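Local coordinates for trigger factor (PDB 2NSC), which probably acts as a ribosome-associated chaperone and peptidyl-prolyl cis-trans isomerase that keeps newly made proteins open, represented here by its N-terminal ribosome-binding domain, at residues G20-E23 with I24-E28; V39-P42 with G43-K46. All coordinates share one frame; numbering follows the deposited sequence.

How the interactions relate
Both interactions are local, each within one unbroken run of residues in the N-terminal domain, and both lie mainly at the surface. They share no element: interaction 1 forms the first turns of helix 21-36, its centre about 8 Å from that of the chain, whereas interaction 2 is a turn in the loop between that helix and helix 51-58, its centre about 24 Å from that of the chain. Their centres are about 25 Å apart and they do not touch. In interaction 1 direct backbone bonds carry the structure, and Ala27 is buried against helix 62-71. Interaction 2 has a single, weak direct backbone bond, supplemented by two waters and an apolar pair beside helix 51-58.

Interaction 1. Residues G20-E23 with I24-E28; sequences GAEE and IAQAE
Ile24 lays CG1 tightly against the carbonyl oxygen of Gly20, the residue just before helix 21-36. With CG1 anti to its own carbonyl carbon (chi1 -65°), the side chain leans toward the helix start and brings CG1 within 3.1 Å of Gly20 O. The same oxygen accepts a bond from Ile24 N at 3.1 Å, met almost head-on. Cutting this side chain back to an alanine keeps CB but is likely to remove the close CG1 contact and thin the apolar cover of Gly20 O. The i to i+4 helical bonds run on through Ala25 N to Ala21 O (3.1 Å), Gln26 N to Glu22 O (2.9 Å) and Ala27 N to Glu23 O (2.9 Å), while the methyl of Ala27 is buried against Thr66 and Leu70 of helix 62-71. The solvent side is looser. There Glu22 and Gln26 slant past each other with carboxylate and amide planes 77° apart, their side chains coming closest at Glu22 OE2 and Gln26 CG, 3.3 Å. Glu23 turns back to the start of the helix, its OE1 accepting Gly20 N at 2.9 Å. This is one half of a capping box, the N3 side chain closing on the N-cap N-H; glycine has none to return the bond.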
loop_
_atom_site.group_PDB
_atom_site.type_symbol
_atom_site.label_atom_id
_atom_site.label_comp_id
_atom_site.label_asym_id
_atom_site.label_seq_id
_atom_site.Cartn_x
_atom_site.Cartn_y
_atom_site.Cartn_z
ATOM N N GLY A 20 0.363 8.490 -3.125
ATOM C CA GLY A 20 1.055 9.463 -2.305
ATOM C C GLY A 20 1.000 9.126 -0.826
ATOM O O GLY A 20 0.282 8.215 -0.419
ATOM N N ALA A 21 1.759 9.869 -0.027
ATOM C CA ALA A 21 1.841 9.646 1.416
ATOM C C ALA A 21 0.481 9.679 2.149
ATOM O O ALA A 21 0.274 8.935 3.114
ATOM C CB ALA A 21 2.821 10.662 2.047
ATOM N N GLU A 22 -0.435 10.533 1.706
ATOM C CA GLU A 22 -1.723 10.670 2.391
ATOM C C GLU A 22 -2.615 9.436 2.178
ATOM O O GLU A 22 -3.240 8.946 3.118
ATOM C CB GLU A 22 -2.430 11.951 1.946
ATOM C CG GLU A 22 -3.834 12.155 2.534
ATOM C CD GLU A 22 -3.888 12.090 4.073
ATOM O OE1 GLU A 22 -3.272 12.960 4.748
ATOM O OE2 GLU A 22 -4.573 11.177 4.605
ATOM N N GLU A 23 -2.639 8.939 0.937
ATOM C CA GLU A 23 -3.409 7.774 0.537
ATOM C C GLU A 23 -2.896 6.533 1.234
ATOM O O GLU A 23 -3.678 5.676 1.644
ATOM C CB GLU A 23 -3.309 7.590 -0.974
ATOM C CG GLU A 23 -4.061 8.660 -1.733
ATOM C CD GLU A 23 -3.662 8.735 -3.181
ATOM O OE1 GLU A 23 -2.465 8.535 -3.491
ATOM O OE2 GLU A 23 -4.560 8.990 -4.016
ATOM N N ILE A 24 -1.578 6.456 1.367
ATOM C CA ILE A 24 -0.917 5.348 2.040
ATOM C C ILE A 24 -1.328 5.317 3.519
ATOM O O ILE A 24 -1.736 4.280 4.030
ATOM C CB ILE A 24 0.612 5.441 1.871
ATOM C CG1 ILE A 24 0.972 5.266 0.394
ATOM C CG2 ILE A 24 1.337 4.388 2.737
ATOM C CD1 ILE A 24 2.469 5.324 0.118
ATOM N N ALA A 25 -1.260 6.467 4.179
ATOM C CA ALA A 25 -1.691 6.564 5.564
ATOM C C ALA A 25 -3.174 6.182 5.732
ATOM O O ALA A 25 -3.509 5.397 6.634
ATOM C CB ALA A 25 -1.398 7.956 6.124
ATOM N N GLN A 26 -4.040 6.709 4.859
ATOM C CA GLN A 26 -5.467 6.328 4.833
ATOM C C GLN A 26 -5.671 4.808 4.660
ATOM O O GLN A 26 -6.480 4.202 5.364
ATOM C CB GLN A 26 -6.240 7.124 3.779
ATOM C CG GLN A 26 -6.534 8.586 4.211
ATOM C CD GLN A 26 -7.183 9.434 3.106
ATOM O OE1 GLN A 26 -6.553 9.746 2.090
ATOM N NE2 GLN A 26 -8.441 9.815 3.311
ATOM N N ALA A 27 -4.901 4.199 3.763
ATOM C CA ALA A 27 -4.966 2.755 3.518
ATOM C C ALA A 27 -4.466 1.951 4.726
ATOM O O ALA A 27 -5.085 0.949 5.094
ATOM C CB ALA A 27 -4.180 2.393 2.272
ATOM N N GLU A 28 -3.356 2.387 5.331
ATOM C CA GLU A 28 -2.862 1.788 6.573
ATOM C C GLU A 28 -3.944 1.800 7.652
ATOM O O GLU A 28 -4.132 0.806 8.331
ATOM C CB GLU A 28 -1.610 2.512 7.074
ATOM C CG GLU A 28 -0.381 2.317 6.182
ATOM C CD GLU A 28 0.876 2.981 6.742
ATOM O OE1 GLU A 28 1.148 4.143 6.415
ATOM O OE2 GLU A 28 1.611 2.347 7.504
#

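Interaction 2. Residues V39-P42 with G43-K46; sequences VEIP and GFRK
Ile41 and Phe44 lie side by side at the two ends of a tight turn and point the same way. Ile41 CG1 comes to the edge of the phenyl ring, 3.8 Å from Phe44 CD2, and both side chains also touch Ile49 and Val53, which joins the turn to helix 51-58. Between the same two residues, the weak bond from Phe44 N to Ile41 O spans 3.3 Å. Two waters also bridge the pair: one links Ile41 N to Phe44 O, the other donates to Ile41 O (2.8 Å) and Phe44 O (2.7 Å). Farther along, Glu40 reaches across to Lys46. From CB, CG stands anti to the backbone N (chi1 -160°) and passes 4.1 Å from Lys46 CA; the chain continues extended through chi2, CD lies 3.9 Å from Lys46 CB, and at the tip OE1 rests 3.2 Å from that same CB. The lysine chain crosses at about a right angle, leaving NZ 6.0 Å from Glu40 OE1, too far for a salt bridge. Gly43 has the positive phi (96°) of the third position in a type II beta turn, where a side chain would collide with Pro42 O. The turn presents the start of the GFRxGxxP signature of trigger factors, consistent with a role in ribosome binding, as in the E. coli protein.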
loop_
_atom_site.group_PDB
_atom_site.type_symbol
_atom_site.label_atom_id
_atom_site.label_comp_id
_atom_site.label_asym_id
_atom_site.label_seq_id
_atom_site.Cartn_x
_atom_site.Cartn_y
_atom_site.Cartn_z
ATOM N N VAL A 39 -9.160 -10.041 14.273
ATOM C CA VAL A 39 -8.194 -10.713 15.132
ATOM C C VAL A 39 -8.216 -10.174 16.553
ATOM O O VAL A 39 -8.413 -8.985 16.770
ATOM C CB VAL A 39 -6.749 -10.685 14.567
ATOM C CG1 VAL A 39 -6.761 -10.858 13.056
ATOM C CG2 VAL A 39 -6.043 -9.405 14.934
ATOM N N GLU A 40 -8.016 -11.075 17.508
ATOM C CA GLU A 40 -7.905 -10.716 18.906
ATOM C C GLU A 40 -6.621 -11.301 19.470
ATOM O O GLU A 40 -6.420 -12.513 19.411
ATOM C CB GLU A 40 -9.104 -11.263 19.675
ATOM C CG GLU A 40 -9.344 -10.568 21.008
ATOM C CD GLU A 40 -10.539 -11.132 21.752
ATOM O OE1 GLU A 40 -11.697 -10.874 21.335
ATOM O OE2 GLU A 40 -10.312 -11.842 22.760
ATOM N N ILE A 41 -5.749 -10.444 20.006
ATOM C CA ILE A 41 -4.452 -10.901 20.529
ATOM C C ILE A 41 -4.291 -10.629 22.031
ATOM O O ILE A 41 -4.845 -9.650 22.547
ATOM C CB ILE A 41 -3.256 -10.317 19.743
ATOM C CG1 ILE A 41 -2.965 -8.879 20.177
ATOM C CG2 ILE A 41 -3.460 -10.481 18.218
ATOM C CD1 ILE A 41 -1.706 -8.289 19.549
ATOM N N PRO A 42 -3.559 -11.511 22.751
ATOM C CA PRO A 42 -3.438 -11.266 24.187
ATOM C C PRO A 42 -2.882 -9.869 24.481
ATOM O O PRO A 42 -2.018 -9.378 23.745
ATOM C CB PRO A 42 -2.462 -12.358 24.655
ATOM C CG PRO A 42 -2.563 -13.429 23.614
ATOM C CD PRO A 42 -2.827 -12.727 22.333
ATOM N N GLY A 43 -3.402 -9.233 25.528
ATOM C CA GLY A 43 -2.910 -7.929 25.970
ATOM C C GLY A 43 -3.678 -6.723 25.449
ATOM O O GLY A 43 -3.420 -5.595 25.881
ATOM N N PHE A 44 -4.608 -6.955 24.517
ATOM C CA PHE A 44 -5.458 -5.892 23.980
ATOM C C PHE A 44 -6.921 -6.290 23.870
ATOM O O PHE A 44 -7.253 -7.369 23.371
ATOM C CB PHE A 44 -4.947 -5.430 22.619
ATOM C CG PHE A 44 -3.552 -4.930 22.657
ATOM C CD1 PHE A 44 -3.280 -3.634 23.090
ATOM C CD2 PHE A 44 -2.497 -5.759 22.290
ATOM C CE1 PHE A 44 -1.968 -3.163 23.145
ATOM C CE2 PHE A 44 -1.180 -5.307 22.342
ATOM C CZ PHE A 44 -0.916 -3.996 22.763
ATOM N N ARG A 45 -7.787 -5.403 24.347
ATOM C CA ARG A 45 -9.227 -5.526 24.142
ATOM C C ARG A 45 -9.599 -5.796 22.669
ATOM O O ARG A 45 -8.957 -5.293 21.747
ATOM C CB ARG A 45 -9.937 -4.251 24.618
ATOM C CG ARG A 45 -9.828 -3.938 26.113
ATOM C CD ARG A 45 -10.597 -4.962 26.958
ATOM N NE ARG A 45 -11.907 -5.274 26.376
ATOM C CZ ARG A 45 -13.070 -5.107 27.009
ATOM N NH1 ARG A 45 -13.097 -4.637 28.266
ATOM N NH2 ARG A 45 -14.203 -5.425 26.386
ATOM N N LYS A 46 -10.645 -6.598 22.484
ATOM C CA LYS A 46 -11.200 -6.926 21.179
ATOM C C LYS A 46 -11.496 -5.669 20.354
ATOM O O LYS A 46 -12.425 -4.923 20.670
ATOM C CB LYS A 46 -12.492 -7.727 21.360
ATOM C CG LYS A 46 -13.126 -8.146 20.046
ATOM C CD LYS A 46 -14.605 -8.497 20.158
ATOM C CE LYS A 46 -15.111 -8.969 18.787
ATOM N NZ LYS A 46 -16.582 -8.815 18.616
HETATM O O HOH W 1 -6.926 -7.855 20.538
HETATM O O HOH W 2 -7.347 -10.066 23.740
#